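Local coordinates for arginyl-trna synthetase (Thermus thermophilus, PDB 1IQ0), which probably attaches L-arginine to its cognate tRNA at the expense of ATP, as a monomeric class I aminoacyl-tRNA synthetase, at residues A[106-109]-A[110-113]; A[182-185]-A[186-190]; A[409-412]-A[413-417]; A[570-573]-A[574-578]. All blocks are in the same frame, centred on the assembly; numbering follows the deposited sequence.

Contact 1 (A[106-109]-A[110-113])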
ATOM      1  N   LEU A 106      11.564   0.453  -4.713  1.00 19.62           N
ATOM      2  CA  LEU A 106      10.934   1.570  -5.405  1.00 18.14           C
ATOM      3  C   LEU A 106       9.465   1.305  -5.683  1.00 18.45           C
ATOM      4  O   LEU A 106       9.113   0.397  -6.440  1.00 18.97           O
ATOM      5  CB  LEU A 106      11.668   1.841  -6.716  1.00 20.26           C
ATOM      6  CG  LEU A 106      11.293   3.105  -7.484  1.00 18.91           C
ATOM      7  CD1 LEU A 106      11.580   4.340  -6.626  1.00 18.55           C
ATOM      8  CD2 LEU A 106      12.100   3.159  -8.770  1.00 21.83           C
ATOM      9  N   VAL A 107       8.607   2.103  -5.061  1.00 17.28           N
ATOM     10  CA  VAL A 107       7.175   1.957  -5.247  1.00 19.26           C
ATOM     11  C   VAL A 107       6.637   3.016  -6.197  1.00 19.68           C
ATOM     12  O   VAL A 107       6.812   4.211  -5.965  1.00 20.19           O
ATOM     13  CB  VAL A 107       6.421   2.085  -3.901  1.00 21.40           C
ATOM     14  CG1 VAL A 107       4.922   1.904  -4.120  1.00 20.10           C
ATOM     15  CG2 VAL A 107       6.950   1.049  -2.914  1.00 18.48           C
ATOM     16  N   GLU A 108       5.998   2.582  -7.278  1.00 20.41           N
ATOM     17  CA  GLU A 108       5.401   3.534  -8.207  1.00 20.72           C
ATOM     18  C   GLU A 108       3.887   3.445  -8.103  1.00 20.96           C
ATOM     19  O   GLU A 108       3.306   2.366  -8.218  1.00 18.47           O
ATOM     20  CB  GLU A 108       5.802   3.260  -9.665  1.00 17.86           C
ATOM     21  CG  GLU A 108       5.043   4.194 -10.634  1.00 18.41           C
ATOM     22  CD  GLU A 108       5.263   3.873 -12.110  1.00 23.75           C
ATOM     23  OE1 GLU A 108       4.284   3.946 -12.876  1.00 28.13           O
ATOM     24  OE2 GLU A 108       6.405   3.566 -12.511  1.00 23.50           O
ATOM     25  N   HIS A 109       3.250   4.579  -7.870  1.00 19.98           N
ATOM     26  CA  HIS A 109       1.801   4.610  -7.788  1.00 20.73           C
ATOM     27  C   HIS A 109       1.292   5.978  -8.218  1.00 21.48           C
ATOM     28  O   HIS A 109       2.091   6.901  -8.414  1.00 20.87           O
ATOM     29  CB  HIS A 109       1.324   4.218  -6.378  1.00 16.39           C
ATOM     30  CG  HIS A 109       1.671   5.196  -5.299  1.00 18.96           C
ATOM     31  ND1 HIS A 109       1.117   6.456  -5.232  1.00 21.83           N
ATOM     32  CD2 HIS A 109       2.422   5.055  -4.178  1.00 13.37           C
ATOM     33  CE1 HIS A 109       1.503   7.046  -4.114  1.00 16.36           C
ATOM     34  NE2 HIS A 109       2.294   6.219  -3.456  1.00 19.57           N
ATOM     35  N   THR A 110      -0.026   6.088  -8.377  1.00 18.83           N
ATOM     36  CA  THR A 110      -0.694   7.304  -8.836  1.00 18.70           C
ATOM     37  C   THR A 110      -0.418   7.344 -10.343  1.00 19.00           C
ATOM     38  O   THR A 110      -1.097   6.659 -11.107  1.00 16.66           O
ATOM     39  CB  THR A 110      -0.151   8.569  -8.126  1.00 19.50           C
ATOM     40  OG1 THR A 110      -0.207   8.380  -6.706  1.00 20.23           O
ATOM     41  CG2 THR A 110      -1.010   9.796  -8.482  1.00 17.27           C
ATOM     42  N   SER A 111       0.580   8.112 -10.775  1.00 16.18           N
ATOM     43  CA  SER A 111       0.939   8.160 -12.194  1.00 13.05           C
ATOM     44  C   SER A 111      -0.251   8.263 -13.136  1.00 14.27           C
ATOM     45  O   SER A 111      -0.410   7.429 -14.021  1.00 14.54           O
ATOM     46  CB  SER A 111       1.732   6.904 -12.571  1.00 16.44           C
ATOM     47  OG  SER A 111       2.899   6.779 -11.787  1.00 17.52           O
ATOM     48  N   VAL A 112      -1.079   9.280 -12.966  1.00 20.12           N
ATOM     49  CA  VAL A 112      -2.245   9.428 -13.828  1.00 21.75           C
ATOM     50  C   VAL A 112      -1.948  10.403 -14.954  1.00 21.56           C
ATOM     51  O   VAL A 112      -1.033  11.224 -14.846  1.00 20.87           O
ATOM     52  CB  VAL A 112      -3.463   9.965 -13.038  1.00 26.48           C
ATOM     53  CG1 VAL A 112      -3.787   9.027 -11.878  1.00 29.71           C
ATOM     54  CG2 VAL A 112      -3.167  11.359 -12.513  1.00 27.52           C
ATOM     55  N   ASN A 113      -2.707  10.304 -16.043  1.00 18.90           N
ATOM     56  CA  ASN A 113      -2.516  11.225 -17.146  1.00 20.67           C
ATOM     57  C   ASN A 113      -2.716  12.627 -16.586  1.00 22.45           C
ATOM     58  O   ASN A 113      -3.710  12.900 -15.913  1.00 23.54           O
ATOM     59  CB  ASN A 113      -3.521  10.940 -18.263  1.00 25.29           C
ATOM     60  CG  ASN A 113      -3.142   9.720 -19.080  1.00 30.71           C
ATOM     61  OD1 ASN A 113      -1.982   9.542 -19.434  1.00 35.44           O
ATOM     62  ND2 ASN A 113      -4.121   8.881 -19.389  1.00 27.80           N
TER

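Contact 2 (A[182-185]-A[186-190])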
ATOM      1  N   ARG A 182     -12.988  20.014 -17.947  1.00 22.45           N
ATOM      2  CA  ARG A 182     -14.196  20.491 -18.612  1.00 24.90           C
ATOM      3  C   ARG A 182     -13.912  20.613 -20.120  1.00 24.05           C
ATOM      4  O   ARG A 182     -14.712  20.180 -20.955  1.00 21.60           O
ATOM      5  CB  ARG A 182     -14.618  21.840 -18.010  1.00 32.90           C
ATOM      6  CG  ARG A 182     -16.063  21.864 -17.523  1.00 37.34           C
ATOM      7  CD  ARG A 182     -16.262  22.667 -16.227  1.00 34.77           C
ATOM      8  NE  ARG A 182     -15.543  23.939 -16.205  1.00 32.34           N
ATOM      9  CZ  ARG A 182     -15.631  24.877 -17.144  1.00 32.85           C
ATOM     10  NH1 ARG A 182     -16.412  24.700 -18.206  1.00 32.66           N
ATOM     11  NH2 ARG A 182     -14.934  26.000 -17.017  1.00 29.54           N
ATOM     12  N   ALA A 183     -12.759  21.179 -20.456  1.00 20.60           N
ATOM     13  CA  ALA A 183     -12.360  21.330 -21.848  1.00 20.79           C
ATOM     14  C   ALA A 183     -12.237  19.945 -22.483  1.00 22.82           C
ATOM     15  O   ALA A 183     -12.715  19.716 -23.592  1.00 24.95           O
ATOM     16  CB  ALA A 183     -11.028  22.068 -21.935  1.00 25.39           C
ATOM     17  N   TYR A 184     -11.605  19.014 -21.773  1.00 25.66           N
ATOM     18  CA  TYR A 184     -11.449  17.667 -22.301  1.00 22.73           C
ATOM     19  C   TYR A 184     -12.826  17.077 -22.581  1.00 24.75           C
ATOM     20  O   TYR A 184     -13.052  16.482 -23.633  1.00 25.78           O
ATOM     21  CB  TYR A 184     -10.707  16.776 -21.299  1.00 14.81           C
ATOM     22  CG  TYR A 184     -10.530  15.339 -21.754  1.00 17.24           C
ATOM     23  CD1 TYR A 184      -9.451  14.968 -22.553  1.00 17.31           C
ATOM     24  CD2 TYR A 184     -11.445  14.350 -21.383  1.00 17.24           C
ATOM     25  CE1 TYR A 184      -9.279  13.647 -22.966  1.00 17.33           C
ATOM     26  CE2 TYR A 184     -11.282  13.023 -21.796  1.00 16.90           C
ATOM     27  CZ  TYR A 184     -10.193  12.686 -22.587  1.00 20.52           C
ATOM     28  OH  TYR A 184     -10.019  11.389 -23.006  1.00 18.36           O
ATOM     29  N   VAL A 185     -13.747  17.240 -21.636  1.00 26.34           N
ATOM     30  CA  VAL A 185     -15.097  16.710 -21.806  1.00 27.43           C
ATOM     31  C   VAL A 185     -15.833  17.352 -22.982  1.00 25.81           C
ATOM     32  O   VAL A 185     -16.558  16.668 -23.700  1.00 29.01           O
ATOM     33  CB  VAL A 185     -15.955  16.888 -20.520  1.00 26.83           C
ATOM     34  CG1 VAL A 185     -17.429  16.562 -20.818  1.00 23.48           C
ATOM     35  CG2 VAL A 185     -15.436  15.965 -19.418  1.00 26.82           C
ATOM     36  N   ARG A 186     -15.664  18.657 -23.184  1.00 27.14           N
ATOM     37  CA  ARG A 186     -16.348  19.290 -24.303  1.00 29.18           C
ATOM     38  C   ARG A 186     -15.828  18.704 -25.615  1.00 30.58           C
ATOM     39  O   ARG A 186     -16.610  18.374 -26.508  1.00 32.27           O
ATOM     40  CB  ARG A 186     -16.159  20.809 -24.319  1.00 33.43           C
ATOM     41  CG  ARG A 186     -17.326  21.482 -25.030  1.00 41.93           C
ATOM     42  CD  ARG A 186     -16.952  22.662 -25.902  1.00 42.51           C
ATOM     43  NE  ARG A 186     -16.745  23.884 -25.141  1.00 47.27           N
ATOM     44  CZ  ARG A 186     -16.879  25.103 -25.655  1.00 52.44           C
ATOM     45  NH1 ARG A 186     -17.228  25.251 -26.925  1.00 56.80           N
ATOM     46  NH2 ARG A 186     -16.654  26.173 -24.904  1.00 50.42           N
ATOM     47  N   LEU A 187     -14.509  18.561 -25.719  1.00 26.32           N
ATOM     48  CA  LEU A 187     -13.898  18.002 -26.922  1.00 26.74           C
ATOM     49  C   LEU A 187     -14.507  16.653 -27.295  1.00 28.83           C
ATOM     50  O   LEU A 187     -14.860  16.426 -28.455  1.00 28.68           O
ATOM     51  CB  LEU A 187     -12.383  17.835 -26.738  1.00 24.35           C
ATOM     52  CG  LEU A 187     -11.654  17.171 -27.920  1.00 27.58           C
ATOM     53  CD1 LEU A 187     -11.764  18.061 -29.150  1.00 25.13           C
ATOM     54  CD2 LEU A 187     -10.185  16.926 -27.572  1.00 27.77           C
ATOM     55  N   HIS A 188     -14.629  15.755 -26.320  1.00 23.57           N
ATOM     56  CA  HIS A 188     -15.184  14.429 -26.587  1.00 25.79           C
ATOM     57  C   HIS A 188     -16.694  14.371 -26.787  1.00 27.43           C
ATOM     58  O   HIS A 188     -17.236  13.316 -27.115  1.00 28.37           O
ATOM     59  CB  HIS A 188     -14.781  13.442 -25.490  1.00 28.91           C
ATOM     60  CG  HIS A 188     -13.445  12.812 -25.724  1.00 27.80           C
ATOM     61  ND1 HIS A 188     -12.258  13.454 -25.441  1.00 27.72           N
ATOM     62  CD2 HIS A 188     -13.107  11.629 -26.285  1.00 26.10           C
ATOM     63  CE1 HIS A 188     -11.249  12.693 -25.818  1.00 26.83           C
ATOM     64  NE2 HIS A 188     -11.737  11.579 -26.334  1.00 26.78           N
ATOM     65  N   GLN A 189     -17.375  15.491 -26.582  1.00 32.70           N
ATOM     66  CA  GLN A 189     -18.818  15.532 -26.787  1.00 37.82           C
ATOM     67  C   GLN A 189     -19.056  16.283 -28.089  1.00 37.56           C
ATOM     68  O   GLN A 189     -20.180  16.356 -28.585  1.00 38.10           O
ATOM     69  CB  GLN A 189     -19.521  16.268 -25.639  1.00 40.01           C
ATOM     70  CG  GLN A 189     -19.409  15.587 -24.289  1.00 46.83           C
ATOM     71  CD  GLN A 189     -20.223  16.287 -23.214  1.00 50.96           C
ATOM     72  OE1 GLN A 189     -20.182  17.511 -23.086  1.00 49.07           O
ATOM     73  NE2 GLN A 189     -20.958  15.511 -22.430  1.00 52.66           N
ATOM     74  N   ASP A 190     -17.979  16.839 -28.639  1.00 35.31           N
ATOM     75  CA  ASP A 190     -18.066  17.602 -29.874  1.00 34.95           C
ATOM     76  C   ASP A 190     -18.438  16.699 -31.049  1.00 35.17           C
ATOM     77  O   ASP A 190     -17.782  15.684 -31.299  1.00 33.99           O
ATOM     78  CB  ASP A 190     -16.740  18.302 -30.155  1.00 32.18           C
ATOM     79  CG  ASP A 190     -16.866  19.374 -31.217  1.00 32.86           C
ATOM     80  OD1 ASP A 190     -17.574  19.130 -32.218  1.00 33.30           O
ATOM     81  OD2 ASP A 190     -16.255  20.455 -31.055  1.00 31.83           O
TER

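Contact 3 (A[409-412]-A[413-417])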
ATOM      1  N   LEU A 409     -14.175  13.770  -1.795  1.00 28.46           N
ATOM      2  CA  LEU A 409     -13.561  14.309  -0.593  1.00 30.14           C
ATOM      3  C   LEU A 409     -14.463  15.347   0.068  1.00 32.67           C
ATOM      4  O   LEU A 409     -14.707  15.284   1.277  1.00 32.30           O
ATOM      5  CB  LEU A 409     -12.206  14.945  -0.912  1.00 31.64           C
ATOM      6  CG  LEU A 409     -11.038  13.995  -1.194  1.00 35.84           C
ATOM      7  CD1 LEU A 409      -9.793  14.790  -1.567  1.00 33.46           C
ATOM      8  CD2 LEU A 409     -10.773  13.143   0.037  1.00 36.20           C
ATOM      9  N   GLU A 410     -14.969  16.295  -0.718  1.00 33.02           N
ATOM     10  CA  GLU A 410     -15.824  17.341  -0.168  1.00 33.77           C
ATOM     11  C   GLU A 410     -17.127  16.799   0.404  1.00 29.27           C
ATOM     12  O   GLU A 410     -17.552  17.214   1.474  1.00 30.85           O
ATOM     13  CB  GLU A 410     -16.135  18.407  -1.223  1.00 45.94           C
ATOM     14  CG  GLU A 410     -17.040  17.945  -2.352  1.00 59.78           C
ATOM     15  CD  GLU A 410     -17.607  19.106  -3.154  1.00 65.31           C
ATOM     16  OE1 GLU A 410     -18.309  18.853  -4.155  1.00 65.21           O
ATOM     17  OE2 GLU A 410     -17.353  20.273  -2.780  1.00 67.56           O
ATOM     18  N   GLU A 411     -17.760  15.878  -0.312  1.00 24.60           N
ATOM     19  CA  GLU A 411     -19.015  15.297   0.138  1.00 28.19           C
ATOM     20  C   GLU A 411     -18.815  14.455   1.401  1.00 33.17           C
ATOM     21  O   GLU A 411     -19.672  14.447   2.283  1.00 37.10           O
ATOM     22  CB  GLU A 411     -19.624  14.448  -0.980  1.00 25.53           C
ATOM     23  CG  GLU A 411     -20.928  13.722  -0.618  1.00 32.73           C
ATOM     24  CD  GLU A 411     -22.023  14.657  -0.112  1.00 37.19           C
ATOM     25  OE1 GLU A 411     -21.947  15.873  -0.381  1.00 36.99           O
ATOM     26  OE2 GLU A 411     -22.969  14.170   0.548  1.00 37.29           O
ATOM     27  N   ALA A 412     -17.689  13.748   1.490  1.00 31.67           N
ATOM     28  CA  ALA A 412     -17.402  12.934   2.668  1.00 29.28           C
ATOM     29  C   ALA A 412     -17.086  13.846   3.849  1.00 26.98           C
ATOM     30  O   ALA A 412     -17.447  13.551   4.990  1.00 27.62           O
ATOM     31  CB  ALA A 412     -16.228  12.005   2.400  1.00 21.10           C
ATOM     32  N   THR A 413     -16.413  14.958   3.567  1.00 25.17           N
ATOM     33  CA  THR A 413     -16.054  15.921   4.600  1.00 29.42           C
ATOM     34  C   THR A 413     -17.321  16.627   5.085  1.00 34.01           C
ATOM     35  O   THR A 413     -17.424  17.015   6.245  1.00 37.54           O
ATOM     36  CB  THR A 413     -15.072  16.975   4.056  1.00 27.90           C
ATOM     37  OG1 THR A 413     -13.861  16.328   3.644  1.00 28.57           O
ATOM     38  CG2 THR A 413     -14.752  18.022   5.125  1.00 24.11           C
ATOM     39  N   ARG A 414     -18.277  16.785   4.177  1.00 33.42           N
ATOM     40  CA  ARG A 414     -19.551  17.427   4.477  1.00 35.71           C
ATOM     41  C   ARG A 414     -20.280  16.588   5.515  1.00 35.79           C
ATOM     42  O   ARG A 414     -20.690  17.087   6.565  1.00 34.58           O
ATOM     43  CB  ARG A 414     -20.406  17.490   3.210  1.00 58.78           C
ATOM     44  CG  ARG A 414     -21.699  18.272   3.336  1.00 65.11           C
ATOM     45  CD  ARG A 414     -21.465  19.729   2.992  1.00 71.85           C
ATOM     46  NE  ARG A 414     -20.697  19.877   1.754  1.00 80.11           N
ATOM     47  CZ  ARG A 414     -21.017  19.305   0.595  1.00 83.22           C
ATOM     48  NH1 ARG A 414     -22.097  18.539   0.500  1.00 81.96           N
ATOM     49  NH2 ARG A 414     -20.253  19.497  -0.474  1.00 82.19           N
ATOM     50  N   ARG A 415     -20.442  15.306   5.206  1.00 36.48           N
ATOM     51  CA  ARG A 415     -21.136  14.389   6.096  1.00 37.07           C
ATOM     52  C   ARG A 415     -20.401  14.198   7.421  1.00 38.46           C
ATOM     53  O   ARG A 415     -21.034  14.094   8.472  1.00 41.87           O
ATOM     54  CB  ARG A 415     -21.341  13.044   5.403  1.00 38.49           C
ATOM     55  CG  ARG A 415     -22.032  13.157   4.054  1.00 35.64           C
ATOM     56  CD  ARG A 415     -22.605  11.823   3.620  1.00 34.26           C
ATOM     57  NE  ARG A 415     -23.195  11.883   2.285  1.00 34.82           N
ATOM     58  CZ  ARG A 415     -24.137  11.050   1.851  1.00 40.12           C
ATOM     59  NH1 ARG A 415     -24.600  10.099   2.649  1.00 41.26           N
ATOM     60  NH2 ARG A 415     -24.613  11.159   0.615  1.00 42.06           N
ATOM     61  N   ALA A 416     -19.072  14.158   7.374  1.00 38.79           N
ATOM     62  CA  ALA A 416     -18.284  13.992   8.589  1.00 39.06           C
ATOM     63  C   ALA A 416     -18.517  15.181   9.506  1.00 40.97           C
ATOM     64  O   ALA A 416     -18.622  15.026  10.722  1.00 42.28           O
ATOM     65  CB  ALA A 416     -16.811  13.890   8.257  1.00 19.59           C
ATOM     66  N   ARG A 417     -18.592  16.364   8.905  1.00 40.18           N
ATOM     67  CA  ARG A 417     -18.808  17.608   9.636  1.00 43.39           C
ATOM     68  C   ARG A 417     -20.098  17.528  10.454  1.00 44.15           C
ATOM     69  O   ARG A 417     -20.131  17.908  11.623  1.00 42.18           O
ATOM     70  CB  ARG A 417     -18.890  18.778   8.649  1.00 68.55           C
ATOM     71  CG  ARG A 417     -18.661  20.159   9.257  1.00 74.37           C
ATOM     72  CD  ARG A 417     -17.255  20.276   9.829  1.00 81.12           C
ATOM     73  NE  ARG A 417     -16.829  21.661  10.024  1.00 84.44           N
ATOM     74  CZ  ARG A 417     -17.406  22.524  10.854  1.00 88.57           C
ATOM     75  NH1 ARG A 417     -18.450  22.157  11.586  1.00 87.97           N
ATOM     76  NH2 ARG A 417     -16.930  23.758  10.957  1.00 89.12           N
TER

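Contact 4 (A[570-573]-A[574-578])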
ATOM      1  N   VAL A 570      -4.035   0.125  28.230  1.00 23.67           N
ATOM      2  CA  VAL A 570      -4.811   1.079  27.450  1.00 22.81           C
ATOM      3  C   VAL A 570      -3.855   1.916  26.597  1.00 21.49           C
ATOM      4  O   VAL A 570      -4.135   2.210  25.438  1.00 22.08           O
ATOM      5  CB  VAL A 570      -5.641   2.010  28.376  1.00 19.50           C
ATOM      6  CG1 VAL A 570      -6.167   3.207  27.589  1.00 18.60           C
ATOM      7  CG2 VAL A 570      -6.817   1.224  28.980  1.00 14.67           C
ATOM      8  N   GLN A 571      -2.715   2.276  27.178  1.00 20.15           N
ATOM      9  CA  GLN A 571      -1.719   3.066  26.479  1.00 20.85           C
ATOM     10  C   GLN A 571      -1.136   2.269  25.315  1.00 23.91           C
ATOM     11  O   GLN A 571      -0.975   2.792  24.210  1.00 25.40           O
ATOM     12  CB  GLN A 571      -0.594   3.482  27.432  1.00 20.33           C
ATOM     13  CG  GLN A 571       0.498   4.291  26.742  1.00 24.42           C
ATOM     14  CD  GLN A 571       1.563   4.772  27.701  1.00 28.35           C
ATOM     15  OE1 GLN A 571       2.228   3.971  28.359  1.00 35.22           O
ATOM     16  NE2 GLN A 571       1.731   6.085  27.789  1.00 30.30           N
ATOM     17  N   SER A 572      -0.815   1.006  25.566  1.00 19.96           N
ATOM     18  CA  SER A 572      -0.268   0.160  24.512  1.00 21.73           C
ATOM     19  C   SER A 572      -1.279   0.033  23.363  1.00 21.04           C
ATOM     20  O   SER A 572      -0.906   0.039  22.187  1.00 20.32           O
ATOM     21  CB  SER A 572       0.079  -1.224  25.065  1.00 19.46           C
ATOM     22  OG  SER A 572       0.412  -2.124  24.024  1.00 24.89           O
ATOM     23  N   LEU A 573      -2.559  -0.085  23.704  1.00 17.62           N
ATOM     24  CA  LEU A 573      -3.593  -0.191  22.679  1.00 17.68           C
ATOM     25  C   LEU A 573      -3.740   1.097  21.866  1.00 19.10           C
ATOM     26  O   LEU A 573      -3.882   1.043  20.647  1.00 21.49           O
ATOM     27  CB  LEU A 573      -4.958  -0.532  23.288  1.00 14.27           C
ATOM     28  CG  LEU A 573      -5.970  -0.406  22.140  1.00 22.02           C
ATOM     29  CD1 LEU A 573      -6.384  -1.772  21.654  1.00 18.15           C
ATOM     30  CD2 LEU A 573      -7.141   0.439  22.562  1.00 22.89           C
ATOM     31  N   GLN A 574      -3.730   2.248  22.539  1.00 19.51           N
ATOM     32  CA  GLN A 574      -3.870   3.521  21.838  1.00 21.99           C
ATOM     33  C   GLN A 574      -2.666   3.755  20.926  1.00 21.18           C
ATOM     34  O   GLN A 574      -2.815   4.234  19.807  1.00 22.23           O
ATOM     35  CB  GLN A 574      -4.009   4.678  22.831  1.00 25.96           C
ATOM     36  CG  GLN A 574      -2.712   5.124  23.460  1.00 33.97           C
ATOM     37  CD  GLN A 574      -2.187   6.419  22.877  1.00 35.06           C
ATOM     38  OE1 GLN A 574      -2.474   6.769  21.733  1.00 36.89           O
ATOM     39  NE2 GLN A 574      -1.390   7.131  23.664  1.00 33.74           N
ATOM     40  N   ARG A 575      -1.475   3.428  21.414  1.00 20.41           N
ATOM     41  CA  ARG A 575      -0.268   3.591  20.618  1.00 21.28           C
ATOM     42  C   ARG A 575      -0.291   2.652  19.407  1.00 22.01           C
ATOM     43  O   ARG A 575       0.104   3.037  18.313  1.00 21.94           O
ATOM     44  CB  ARG A 575       0.972   3.305  21.464  1.00 28.93           C
ATOM     45  CG  ARG A 575       1.347   4.419  22.426  1.00 37.50           C
ATOM     46  CD  ARG A 575       2.525   3.989  23.282  1.00 41.36           C
ATOM     47  NE  ARG A 575       3.010   5.061  24.146  1.00 48.07           N
ATOM     48  CZ  ARG A 575       4.018   4.924  25.002  1.00 51.00           C
ATOM     49  NH1 ARG A 575       4.645   3.757  25.108  1.00 48.19           N
ATOM     50  NH2 ARG A 575       4.407   5.952  25.744  1.00 49.95           N
ATOM     51  N   THR A 576      -0.767   1.428  19.605  1.00 22.04           N
ATOM     52  CA  THR A 576      -0.827   0.460  18.512  1.00 22.79           C
ATOM     53  C   THR A 576      -1.833   0.888  17.442  1.00 23.99           C
ATOM     54  O   THR A 576      -1.576   0.742  16.245  1.00 21.04           O
ATOM     55  CB  THR A 576      -1.191  -0.944  19.039  1.00 23.77           C
ATOM     56  OG1 THR A 576      -0.166  -1.381  19.940  1.00 22.39           O
ATOM     57  CG2 THR A 576      -1.310  -1.941  17.892  1.00 21.29           C
ATOM     58  N   LEU A 577      -2.978   1.415  17.866  1.00 21.57           N
ATOM     59  CA  LEU A 577      -3.966   1.868  16.901  1.00 23.25           C
ATOM     60  C   LEU A 577      -3.468   3.120  16.170  1.00 24.03           C
ATOM     61  O   LEU A 577      -3.681   3.261  14.965  1.00 24.44           O
ATOM     62  CB  LEU A 577      -5.298   2.157  17.587  1.00 16.81           C
ATOM     63  CG  LEU A 577      -6.046   0.934  18.113  1.00 17.32           C
ATOM     64  CD1 LEU A 577      -7.376   1.383  18.691  1.00 16.24           C
ATOM     65  CD2 LEU A 577      -6.266  -0.081  16.971  1.00 14.73           C
ATOM     66  N   ALA A 578      -2.799   4.019  16.895  1.00 19.32           N
ATOM     67  CA  ALA A 578      -2.274   5.250  16.294  1.00 20.95           C
ATOM     68  C   ALA A 578      -1.215   4.922  15.245  1.00 21.83           C
ATOM     69  O   ALA A 578      -1.231   5.467  14.146  1.00 23.01           O
ATOM     70  CB  ALA A 578      -1.668   6.168  17.377  1.00 14.86           C
TER

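Contact 1 (A[106-109]-A[110-113])
The imidazole of His-109 meets the hydroxyl of Thr-110 edge-on, at the point where strand 104-108 of the class I catalytic domain, a Rossmann-like fold, runs out into the loop carrying the 'HIGH' region. Val-112 and Asn-113 are the first two residues of that motif. ND1 of His-109 and OG1 of Thr-110 are 2.8 Å apart, a hydrogen bond in which either could be the donor, with OG1 lying in the plane of the ring. His-109 sets its CG between its own backbone N and carbonyl carbon (chi1 67°), which swings the ring round to the side where the next residue carries its hydroxyl. Tyr-234 adds a second hydrogen bond to OG1 through its OH, and its ring also meets that of His-109, so Tyr-234 meets both members of the pair.

Ser-111 turns back toward the strand. Its main polar partner is the backbone N of Tyr-148 on neighbouring strand 141-149, while Glu-108 is drawn through OE2 into a salt bridge with Lys-312. The Ser-111 hydroxyl approaches Glu-108 weakly, its OG 3.3 Å from OE1 of Glu-108 and 3.6 Å from CG of the same residue.

Contact 2 (A[182-185]-A[186-190])
Tyr-184 and His-188, one helical turn apart on helix 176-189, bring their rings together on the same side of the helix. Aromatic contact comes first. The centroids are 4.5 Å apart and the planes meet at 34°, an oblique pair that is neither a parallel stack nor a T. The imidazole lies over one face of the phenol, displaced toward its rim. With CG of the tyrosine trans to the backbone N, chi1 179° carries the ring toward the next turn, where His-188 sits. The OH of Tyr-184 is hydrogen-bonded to Gln-155, and the ring of Tyr-193 also meets His-188.

A methyl-to-amide contact follows on another side of the helix. Val-185 and Gln-189 lie alongside each other and point the same way, CG1 of the valine resting 3.7 Å from CD of the glutamine amide.

Backbone hydrogen bonds run beneath the aromatic pair. Leu-187 N donates to Ala-183 O at 3.0 Å and nearly straight (170°), while Arg-186 N to Arg-182 O and His-188 N to Tyr-184 O continue the i to i+4 ladder. Ala-183 touches Leu-163 of helix 154-165, and Tyr-184 touches Glu-158 and Thr-159 of the same helix.

The two arginines keep apart, with NH1 of Arg-182 6.9 Å from NH2 of Arg-186, and Arg-182 finds its counter-charge in Glu-174. Across the turn, therefore, the side chains meet by ring contact and a methyl against an amide, while the phenol hydroxyl and the Arg-182 charge are satisfied by partners beyond it.

Contact 3 (A[409-412]-A[413-417])
A salt-bridge network of two glutamates and two arginines runs along one side of helix 405-423, with i to i+3 and i to i+4 spacings. Glu-411 is its hub and divides its carboxylate between two partners. OE1 of Glu-411 is 2.8 Å from NH1 of Arg-414, and OE2 takes the NE hydrogen of Arg-415 at 2.9 Å. This second bond uses the anti side of OE2 and lies close to the guanidinium plane, although the two flat groups stand at 90°. NH2 of Arg-415 adds a weak bond to the same oxygen. A bend at chi2 (56°) folds the Glu-411 carboxylate toward the following turn. Arg-414 bends at chi2 and chi3, laying one face of its guanidinium over the carbonyl O of Glu-410, while Glu-410 OE2 makes only a long salt bridge to NH2 of Arg-414, at 3.8 Å.

On another side, Leu-409 O accepts twice, from Thr-413 OG1 at 2.7 Å and from Thr-413 N at 2.9 Å, the two donors arriving from opposite faces of the carbonyl plane.

Around the helix, Leu-409 and Thr-413 pack on helix 430-448 through Ile-442 and Ala-438, whereas Glu-411, Ala-412 and Arg-415 touch Tyr-459 of helix 459-463.

Contact 4 (A[570-573]-A[574-578])
The guanidinium of Arg-575 has the side-chain amide of Gln-571 stacked on one of its faces, CD of the glutamine 3.6 Å above the plane and over its centre. The planes differ by only 18°. This is an i to i+4 pair on helix 562-583 of the DALR anticodon-binding domain, an all-helical bundle, and the two side chains run alongside each other in the same direction. Both are extended: Gln-571 has CG trans to its backbone N (chi1 179°), and Arg-575 stays straight from CG to NE. The parallel course of the chains brings the two flat groups level, and they meet face to face without a hydrogen bond between them. NE2 of Gln-571 and NH2 of Arg-575, both donors, are 3.4 Å apart, and CG of Gln-571 is 3.7 Å from NE of Arg-575. Trp-490 touches Gln-571 from a loop.

The inward sides of the helix are apolar. Leu-573 and Leu-577 cross one another, with CD2 of the first 4.0 Å from CD1 of the second, and both pack on Leu-535 of helix 525-544. Leu-573 also reaches Ala-480 of helix 470-487, so this turn joins three helices of the bundle.

Ser-572 and Thr-576, both buried, have partners for their hydroxyls. Ser-572 gives its own to the carbonyl O of Ala-91, on helix 84-92. The Ser-572 carbonyl is gripped twice by Thr-576, from opposite faces of the carbonyl plane: the backbone N of Thr-576 bonds to Ser-572 O at 2.9 Å, and OG1 reaches the same oxygen at 2.8 Å.

Contact 4 is the buried one, in the anticodon-binding bundle, in contrast to contact 2, where most of the touching residues are exposed. Contacts 1, 2 and 3 are partly buried and lie in the catalytic domain. Contact 1 differs from the rest in backbone: it is a strand end passing into a loop, whereas the others each span a turn of a single helix. Charge dominates contact 3, rings contact 2, and a stacked amide with leucines contact 4. Contacts 3 and 4 share a threonine that doubles a helical carbonyl bond. Contacts 2 and 4 lie on opposite sides of the chain's centre, their centres about 50 Å apart; contacts 1 and 2 approach to about 7 Å between nearest atoms.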